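Local coordinates for Uly1 (PDB 7DRQ), which probably cleaves the algal polysaccharide ulvan by beta-elimination, as a calcium-binding lyase of polysaccharide lyase family 24, at residues Gly50-Lys54 with Tyr203-Phe207; Leu187-Gly191 with Lys239-Phe243. All coordinates share one frame; numbering follows the deposited sequence.

Contact 1: Gly50-Lys54 with Tyr203-Phe207; sequences GDAIK and YPTFF
Asp51 reaches across to Phe206, where its OD2 accepts a hydrogen bond from the backbone N of Phe206 at 2.9 Å with an N-H...O angle of 156°. The amide arrives from above the carboxylate plane, 40° out of it. The same oxygen takes a second donor, NZ of Lys54, in a salt bridge of 2.8 Å between NZ and Asp51 OD2. That ammonium comes in on the syn side and through the opposite face, leaving the oxygen clasped between a main-chain N-H and a charge. Carboxylate and ammonium both lie against the Phe206 side chain: Asp51 OD2 is 3.7 Å from CD2 at the ring edge, near its plane, and Lys54 NZ is 3.6 Å from CB, the two side chains crossing at about a right angle.

The reach of Asp51 depends on its first torsion, which turns CG anti to the backbone N (chi1 -168°) and directs the carboxylate toward Phe206 N. The backbone itself sets CB 3.7 Å from Pro204 O. One water joins the main chains nearby, accepting from Asp51 N at 2.9 Å and donating to Pro204 O at 2.8 Å. An inverse gamma turn centred on Asp51 presents the carboxylate just before the strand that carries Lys54. The lysine chain bends at chi2 and chi4, curling its amine back to the aspartate, and NZ also donates to Val113 O. Strand 111-115 packs beside the pair, with Ala112 touching the side chains of Asp51, Pro204 and Phe206.

This joins the turn leading into strand 53-56 of one beta-propeller blade to edge strand 201-208 of another, close to the centre of the chain. An amide and an ammonium meet one oxygen from opposite faces, which probably restrains the carboxylate from turning, and Lys54 extends the polar link to a third strand.

Contact 2: Leu187-Gly191 with Lys239-Phe243; sequences LTMTG and KWSHF
Met189, a selenomethionine in the crystal, holds CG anti to its own carbonyl carbon (chi1 -52°) and then bends at chi3 (74°), which carries its terminal methyl over one face of Trp240. The result is a Met-aromatic contact within a beta-propeller, where the loop 187-191 closes over the outer strand of a four-stranded blade. CE sits 3.4 Å from the centroid of the five-membered ring of Trp240, 14° off the normal, a CH-pi contact in which the methyl comes between the selenium and the indole. SE itself stands farther above the same face and approaches Phe243 obliquely, its distance to CZ of Phe243 being 4.4 Å.

The main chains are tied together as well: Trp240 N donates to Met189 O at 3.0 Å, a single main-chain bond that pins the loop to the edge strand. Around the indole, Tyr150 receives the NE1 hydrogen bond through its OH, while the rings of Tyr233 and His123 meet it too. An alanine in place of Trp240 would probably leave the Met189 methyl without the flat surface it rests on, open a gap beside it, and deprive the Tyr150 hydroxyl of its NE1 partner.

Farther along the loop, Thr190 packs its methyl CG2 against the backbone carbonyls, 3.3 Å from Trp240 O and 3.5 Å from Ser241 O. The loop is shaped locally by an ST turn, Thr188 OG1 accepting from Thr190 N at 3.0 Å. The extended Lys239 chain runs past Thr190, with CD 3.7 Å from Thr190 O. Beyond that, two waters bridge the pair, each donating to Thr190 O and each accepting from Lys239 NZ.

Overall arrangement
Both contacts use one blade of the propeller, the antiparallel sheet of strands 201-208, 214-220, 225-234 and 239-245, but at its two edge strands: contact 1 holds the innermost strand near the centre of the chain, and contact 2, whose centre is about 20 Å from the centre of the chain, holds the outermost. Their centres lie about 17 Å apart, yet they touch, CE1 of Phe206 packing 3.7 Å from CH2 of Trp240. Along the chain the segments alternate, 50-54, 187-191, 203-207 and 239-243. One blade is thereby linked inward to another blade, at strand 53-56, and outward to a loop whose Met189 side chain is about 12 Å from a bound calcium ion.

Contact 1: Gly50-Lys54 with Tyr203-Phe207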
ATOM      1  N   GLY A  50      -4.632   1.084  -2.608  1.00 11.08           N
ATOM      2  CA  GLY A  50      -3.660   0.020  -2.402  1.00 10.76           C
ATOM      3  C   GLY A  50      -2.622  -0.013  -3.510  1.00 10.78           C
ATOM      4  O   GLY A  50      -2.454   0.937  -4.282  1.00 10.46           O
ATOM      5  N   ASP A  51      -1.914  -1.144  -3.586  1.00  8.81           N
ATOM      6  CA  ASP A  51      -0.826  -1.327  -4.547  1.00  9.56           C
ATOM      7  C   ASP A  51      -1.401  -1.754  -5.902  1.00 11.34           C
ATOM      8  O   ASP A  51      -1.154  -2.844  -6.422  1.00  9.75           O
ATOM      9  CB  ASP A  51       0.170  -2.344  -4.004  1.00 12.09           C
ATOM     10  CG  ASP A  51       1.450  -2.370  -4.785  1.00 14.09           C
ATOM     11  OD1 ASP A  51       1.832  -1.315  -5.348  1.00 15.90           O
ATOM     12  OD2 ASP A  51       2.071  -3.450  -4.848  1.00 10.52           O
ATOM     13  N   ALA A  52      -2.194  -0.854  -6.469  1.00 10.48           N
ATOM     14  CA  ALA A  52      -3.149  -1.220  -7.504  1.00  7.86           C
ATOM     15  C   ALA A  52      -2.710  -0.862  -8.913  1.00 11.28           C
ATOM     16  O   ALA A  52      -3.492  -1.056  -9.850  1.00 11.09           O
ATOM     17  CB  ALA A  52      -4.508  -0.561  -7.216  1.00  9.44           C
ATOM     18  N   ILE A  53      -1.508  -0.330  -9.106  1.00  8.80           N
ATOM     19  CA  ILE A  53      -1.072   0.014 -10.453  1.00  9.70           C
ATOM     20  C   ILE A  53       0.413  -0.283 -10.609  1.00 10.62           C
ATOM     21  O   ILE A  53       1.221   0.079  -9.748  1.00 12.83           O
ATOM     22  CB  ILE A  53      -1.391   1.486 -10.792  1.00 10.22           C
ATOM     23  CG1 ILE A  53      -0.701   1.896 -12.091  1.00 10.28           C
ATOM     24  CG2 ILE A  53      -1.032   2.429  -9.649  1.00 10.45           C
ATOM     25  CD1 ILE A  53      -1.329   3.126 -12.724  1.00 10.77           C
ATOM     26  N   LYS A  54       0.774  -0.948 -11.709  1.00 11.38           N
ATOM     27  CA  LYS A  54       2.169  -1.223 -12.029  1.00 11.71           C
ATOM     28  C   LYS A  54       2.383  -1.009 -13.518  1.00 14.76           C
ATOM     29  O   LYS A  54       1.449  -1.130 -14.319  1.00 12.14           O
ATOM     30  CB  LYS A  54       2.586  -2.659 -11.674  1.00 13.06           C
ATOM     31  CG  LYS A  54       2.589  -2.969 -10.189  1.00 10.63           C
ATOM     32  CD  LYS A  54       3.623  -2.119  -9.471  1.00 11.78           C
ATOM     33  CE  LYS A  54       3.294  -2.049  -7.984  1.00 11.39           C
ATOM     34  NZ  LYS A  54       3.309  -3.437  -7.371  1.00 10.79           N
ATOM     35  N   TYR A 203      -2.292  -5.751   4.032  1.00 11.14           N
ATOM     36  CA  TYR A 203      -1.560  -4.749   3.251  1.00 13.30           C
ATOM     37  C   TYR A 203      -0.537  -5.337   2.289  1.00 12.58           C
ATOM     38  O   TYR A 203       0.669  -5.115   2.472  1.00 13.92           O
ATOM     39  CB  TYR A 203      -0.823  -3.765   4.156  1.00 14.49           C
ATOM     40  CG  TYR A 203      -1.677  -2.984   5.106  1.00 17.83           C
ATOM     41  CD1 TYR A 203      -2.673  -2.129   4.653  1.00 20.90           C
ATOM     42  CD2 TYR A 203      -1.473  -3.096   6.468  1.00 18.69           C
ATOM     43  CE1 TYR A 203      -3.445  -1.405   5.551  1.00 22.76           C
ATOM     44  CE2 TYR A 203      -2.230  -2.386   7.365  1.00 26.37           C
ATOM     45  CZ  TYR A 203      -3.208  -1.545   6.909  1.00 24.01           C
ATOM     46  OH  TYR A 203      -3.947  -0.849   7.837  1.00 27.18           O
ATOM     47  N   PRO A 204      -0.959  -6.054   1.246  1.00 12.60           N
ATOM     48  CA  PRO A 204       0.011  -6.563   0.256  1.00 10.21           C
ATOM     49  C   PRO A 204       0.600  -5.415  -0.555  1.00 13.38           C
ATOM     50  O   PRO A 204      -0.134  -4.607  -1.129  1.00 11.34           O
ATOM     51  CB  PRO A 204      -0.832  -7.501  -0.615  1.00 12.82           C
ATOM     52  CG  PRO A 204      -2.231  -6.901  -0.538  1.00 11.12           C
ATOM     53  CD  PRO A 204      -2.356  -6.351   0.870  1.00  8.72           C
ATOM     54  N   THR A 205       1.933  -5.331  -0.575  1.00 10.17           N
ATOM     55  CA  THR A 205       2.649  -4.312  -1.335  1.00 13.16           C
ATOM     56  C   THR A 205       3.882  -4.950  -1.956  1.00 10.78           C
ATOM     57  O   THR A 205       4.786  -5.368  -1.227  1.00 11.48           O
ATOM     58  CB  THR A 205       3.051  -3.128  -0.450  1.00 12.46           C
ATOM     59  OG1 THR A 205       1.876  -2.552   0.129  1.00 13.74           O
ATOM     60  CG2 THR A 205       3.758  -2.051  -1.289  1.00 11.78           C
ATOM     61  N   PHE A 206       3.913  -5.019  -3.284  1.00 11.94           N
ATOM     62  CA  PHE A 206       5.051  -5.543  -4.018  1.00 11.38           C
ATOM     63  C   PHE A 206       6.063  -4.441  -4.312  1.00 12.60           C
ATOM     64  O   PHE A 206       5.724  -3.259  -4.409  1.00 15.02           O
ATOM     65  CB  PHE A 206       4.614  -6.153  -5.355  1.00  8.51           C
ATOM     66  CG  PHE A 206       3.650  -7.310  -5.244  1.00 10.03           C
ATOM     67  CD1 PHE A 206       4.118  -8.612  -5.073  1.00  8.78           C
ATOM     68  CD2 PHE A 206       2.285  -7.106  -5.425  1.00 11.69           C
ATOM     69  CE1 PHE A 206       3.233  -9.680  -5.028  1.00 10.51           C
ATOM     70  CE2 PHE A 206       1.398  -8.164  -5.386  1.00 12.65           C
ATOM     71  CZ  PHE A 206       1.873  -9.461  -5.183  1.00 11.73           C
ATOM     72  N   PHE A 207       7.315  -4.846  -4.504  1.00 11.10           N
ATOM     73  CA  PHE A 207       8.327  -3.946  -5.038  1.00 15.65           C
ATOM     74  C   PHE A 207       9.315  -4.764  -5.858  1.00 14.00           C
ATOM     75  O   PHE A 207       9.428  -5.980  -5.691  1.00 13.83           O
ATOM     76  CB  PHE A 207       9.052  -3.154  -3.935  1.00 14.04           C
ATOM     77  CG  PHE A 207       9.588  -3.992  -2.800  1.00 17.47           C
ATOM     78  CD1 PHE A 207       8.773  -4.341  -1.728  1.00 16.40           C
ATOM     79  CD2 PHE A 207      10.921  -4.405  -2.788  1.00 13.81           C
ATOM     80  CE1 PHE A 207       9.265  -5.092  -0.673  1.00 16.93           C
ATOM     81  CE2 PHE A 207      11.427  -5.153  -1.728  1.00 16.45           C
ATOM     82  CZ  PHE A 207      10.603  -5.508  -0.680  1.00 18.13           C
TER
HETATM   83  O   HOH W   1      -2.539  -3.319  -1.838  1.00 15.74           O
HETATM   84  O   HOH W   2       4.760  -1.148  -5.042  1.00 20.90           O

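Contact 2: Leu187-Gly191 with Lys239-Phe243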
ATOM      1  N   LEU A 187      -3.912 -20.517  -1.192  1.00 11.76           N
ATOM      2  CA  LEU A 187      -3.802 -20.259   0.236  1.00 12.86           C
ATOM      3  C   LEU A 187      -2.361 -20.038   0.681  1.00 12.23           C
ATOM      4  O   LEU A 187      -2.119 -19.818   1.876  1.00 11.62           O
ATOM      5  CB  LEU A 187      -4.420 -21.435   1.005  1.00 14.77           C
ATOM      6  CG  LEU A 187      -4.872 -21.213   2.445  1.00 15.34           C
ATOM      7  CD1 LEU A 187      -5.884 -20.073   2.506  1.00 13.86           C
ATOM      8  CD2 LEU A 187      -5.459 -22.501   3.002  1.00 13.45           C
ATOM      9  N   THR A 188      -1.415 -20.087  -0.256  1.00 10.28           N
ATOM     10  CA  THR A 188       0.014 -20.027   0.011  1.00 11.15           C
ATOM     11  C   THR A 188       0.713 -19.506  -1.235  1.00 12.04           C
ATOM     12  O   THR A 188       0.205 -19.631  -2.353  1.00 12.60           O
ATOM     13  CB  THR A 188       0.589 -21.408   0.393  1.00  9.46           C
ATOM     14  OG1 THR A 188       2.024 -21.347   0.416  1.00 12.04           O
ATOM     15  CG2 THR A 188       0.162 -22.477  -0.626  1.00 15.15           C
HETATM   16  N   MSE A 189       1.889 -18.922  -1.021  1.00 12.45           N
HETATM   17  CA  MSE A 189       2.767 -18.472  -2.098  1.00 15.42           C
HETATM   18  C   MSE A 189       3.950 -19.410  -2.346  1.00 14.12           C
HETATM   19  O   MSE A 189       4.687 -19.247  -3.323  1.00 12.01           O
HETATM   20  CB  MSE A 189       3.295 -17.076  -1.760  1.00 12.53           C
HETATM   21  CG  MSE A 189       2.171 -16.110  -1.405  1.00 10.30           C
HETATM   22 SE   MSE A 189       2.830 -14.274  -1.302  0.77 13.21          SE
HETATM   23  CE  MSE A 189       3.059 -13.923  -3.209  1.00  9.82           C
ATOM     24  N   THR A 190       4.152 -20.379  -1.453  1.00 12.43           N
ATOM     25  CA  THR A 190       5.325 -21.242  -1.506  1.00 11.30           C
ATOM     26  C   THR A 190       5.014 -22.645  -1.990  1.00 14.30           C
ATOM     27  O   THR A 190       5.915 -23.498  -1.999  1.00 13.88           O
ATOM     28  CB  THR A 190       5.971 -21.368  -0.121  1.00 15.19           C
ATOM     29  OG1 THR A 190       5.034 -22.001   0.754  1.00 14.66           O
ATOM     30  CG2 THR A 190       6.386 -20.002   0.437  1.00 13.83           C
ATOM     31  N   GLY A 191       3.772 -22.923  -2.345  1.00 11.63           N
ATOM     32  CA  GLY A 191       3.379 -24.282  -2.642  1.00 16.11           C
ATOM     33  C   GLY A 191       3.119 -25.140  -1.427  1.00 15.61           C
ATOM     34  O   GLY A 191       2.733 -26.305  -1.589  1.00 15.81           O
ATOM     35  N   LYS A 239       7.619 -20.012  -7.742  1.00 14.83           N
ATOM     36  CA  LYS A 239       7.032 -19.873  -6.415  1.00 12.23           C
ATOM     37  C   LYS A 239       7.827 -18.826  -5.651  1.00 14.05           C
ATOM     38  O   LYS A 239       8.791 -18.249  -6.165  1.00 13.20           O
ATOM     39  CB  LYS A 239       7.009 -21.215  -5.675  1.00 11.26           C
ATOM     40  CG  LYS A 239       8.382 -21.783  -5.386  1.00 18.15           C
ATOM     41  CD  LYS A 239       8.265 -23.196  -4.837  1.00 21.74           C
ATOM     42  CE  LYS A 239       9.577 -23.658  -4.221  1.00 24.48           C
ATOM     43  NZ  LYS A 239       9.460 -25.074  -3.767  1.00 31.17           N
ATOM     44  N   TRP A 240       7.421 -18.593  -4.407  1.00 12.07           N
ATOM     45  CA  TRP A 240       8.018 -17.580  -3.557  1.00 11.50           C
ATOM     46  C   TRP A 240       8.768 -18.225  -2.402  1.00 15.21           C
ATOM     47  O   TRP A 240       8.476 -19.348  -1.990  1.00 14.01           O
ATOM     48  CB  TRP A 240       6.950 -16.643  -3.000  1.00 13.02           C
ATOM     49  CG  TRP A 240       6.244 -15.873  -4.067  1.00 13.02           C
ATOM     50  CD1 TRP A 240       5.346 -16.363  -4.983  1.00 12.08           C
ATOM     51  CD2 TRP A 240       6.372 -14.477  -4.336  1.00 11.86           C
ATOM     52  NE1 TRP A 240       4.911 -15.348  -5.801  1.00 10.13           N
ATOM     53  CE2 TRP A 240       5.526 -14.183  -5.427  1.00 12.31           C
ATOM     54  CE3 TRP A 240       7.124 -13.444  -3.765  1.00 12.65           C
ATOM     55  CZ2 TRP A 240       5.404 -12.892  -5.959  1.00 13.00           C
ATOM     56  CZ3 TRP A 240       6.997 -12.155  -4.288  1.00 11.67           C
ATOM     57  CH2 TRP A 240       6.152 -11.898  -5.379  1.00 13.21           C
ATOM     58  N   SER A 241       9.750 -17.490  -1.893  1.00 13.54           N
ATOM     59  CA  SER A 241      10.448 -17.901  -0.689  1.00 14.62           C
ATOM     60  C   SER A 241       9.531 -17.782   0.533  1.00 14.14           C
ATOM     61  O   SER A 241       8.455 -17.167   0.493  1.00 14.95           O
ATOM     62  CB  SER A 241      11.706 -17.056  -0.502  1.00 14.32           C
ATOM     63  OG  SER A 241      11.362 -15.693  -0.302  1.00 15.72           O
ATOM     64  N   HIS A 242       9.975 -18.391   1.631  1.00 12.85           N
ATOM     65  CA  HIS A 242       9.283 -18.272   2.910  1.00 13.99           C
ATOM     66  C   HIS A 242       9.350 -16.836   3.406  1.00 10.87           C
ATOM     67  O   HIS A 242      10.389 -16.183   3.298  1.00 15.64           O
ATOM     68  CB  HIS A 242       9.937 -19.211   3.930  1.00 14.40           C
ATOM     69  CG  HIS A 242       9.157 -19.392   5.199  1.00 15.58           C
ATOM     70  ND1 HIS A 242       8.917 -18.364   6.085  1.00 14.77           N
ATOM     71  CD2 HIS A 242       8.612 -20.503   5.753  1.00 16.88           C
ATOM     72  CE1 HIS A 242       8.225 -18.826   7.114  1.00 18.26           C
ATOM     73  NE2 HIS A 242       8.042 -20.125   6.947  1.00 15.16           N
ATOM     74  N   PHE A 243       8.231 -16.341   3.941  1.00 13.62           N
ATOM     75  CA  PHE A 243       8.208 -15.003   4.529  1.00 14.94           C
ATOM     76  C   PHE A 243       9.306 -14.867   5.579  1.00 16.19           C
ATOM     77  O   PHE A 243       9.546 -15.779   6.373  1.00 15.48           O
ATOM     78  CB  PHE A 243       6.850 -14.725   5.180  1.00 14.57           C
ATOM     79  CG  PHE A 243       5.859 -14.028   4.283  1.00 12.39           C
ATOM     80  CD1 PHE A 243       6.208 -12.876   3.583  1.00 13.91           C
ATOM     81  CD2 PHE A 243       4.571 -14.521   4.160  1.00 13.75           C
ATOM     82  CE1 PHE A 243       5.280 -12.232   2.778  1.00 10.24           C
ATOM     83  CE2 PHE A 243       3.638 -13.894   3.349  1.00 11.34           C
ATOM     84  CZ  PHE A 243       3.991 -12.745   2.654  1.00 13.56           C
TER
HETATM   85  O   HOH W   3       8.671 -24.002  -1.057  1.00 26.78           O
HETATM   86  O   HOH W   4       6.759 -26.018  -2.867  1.00 31.53           O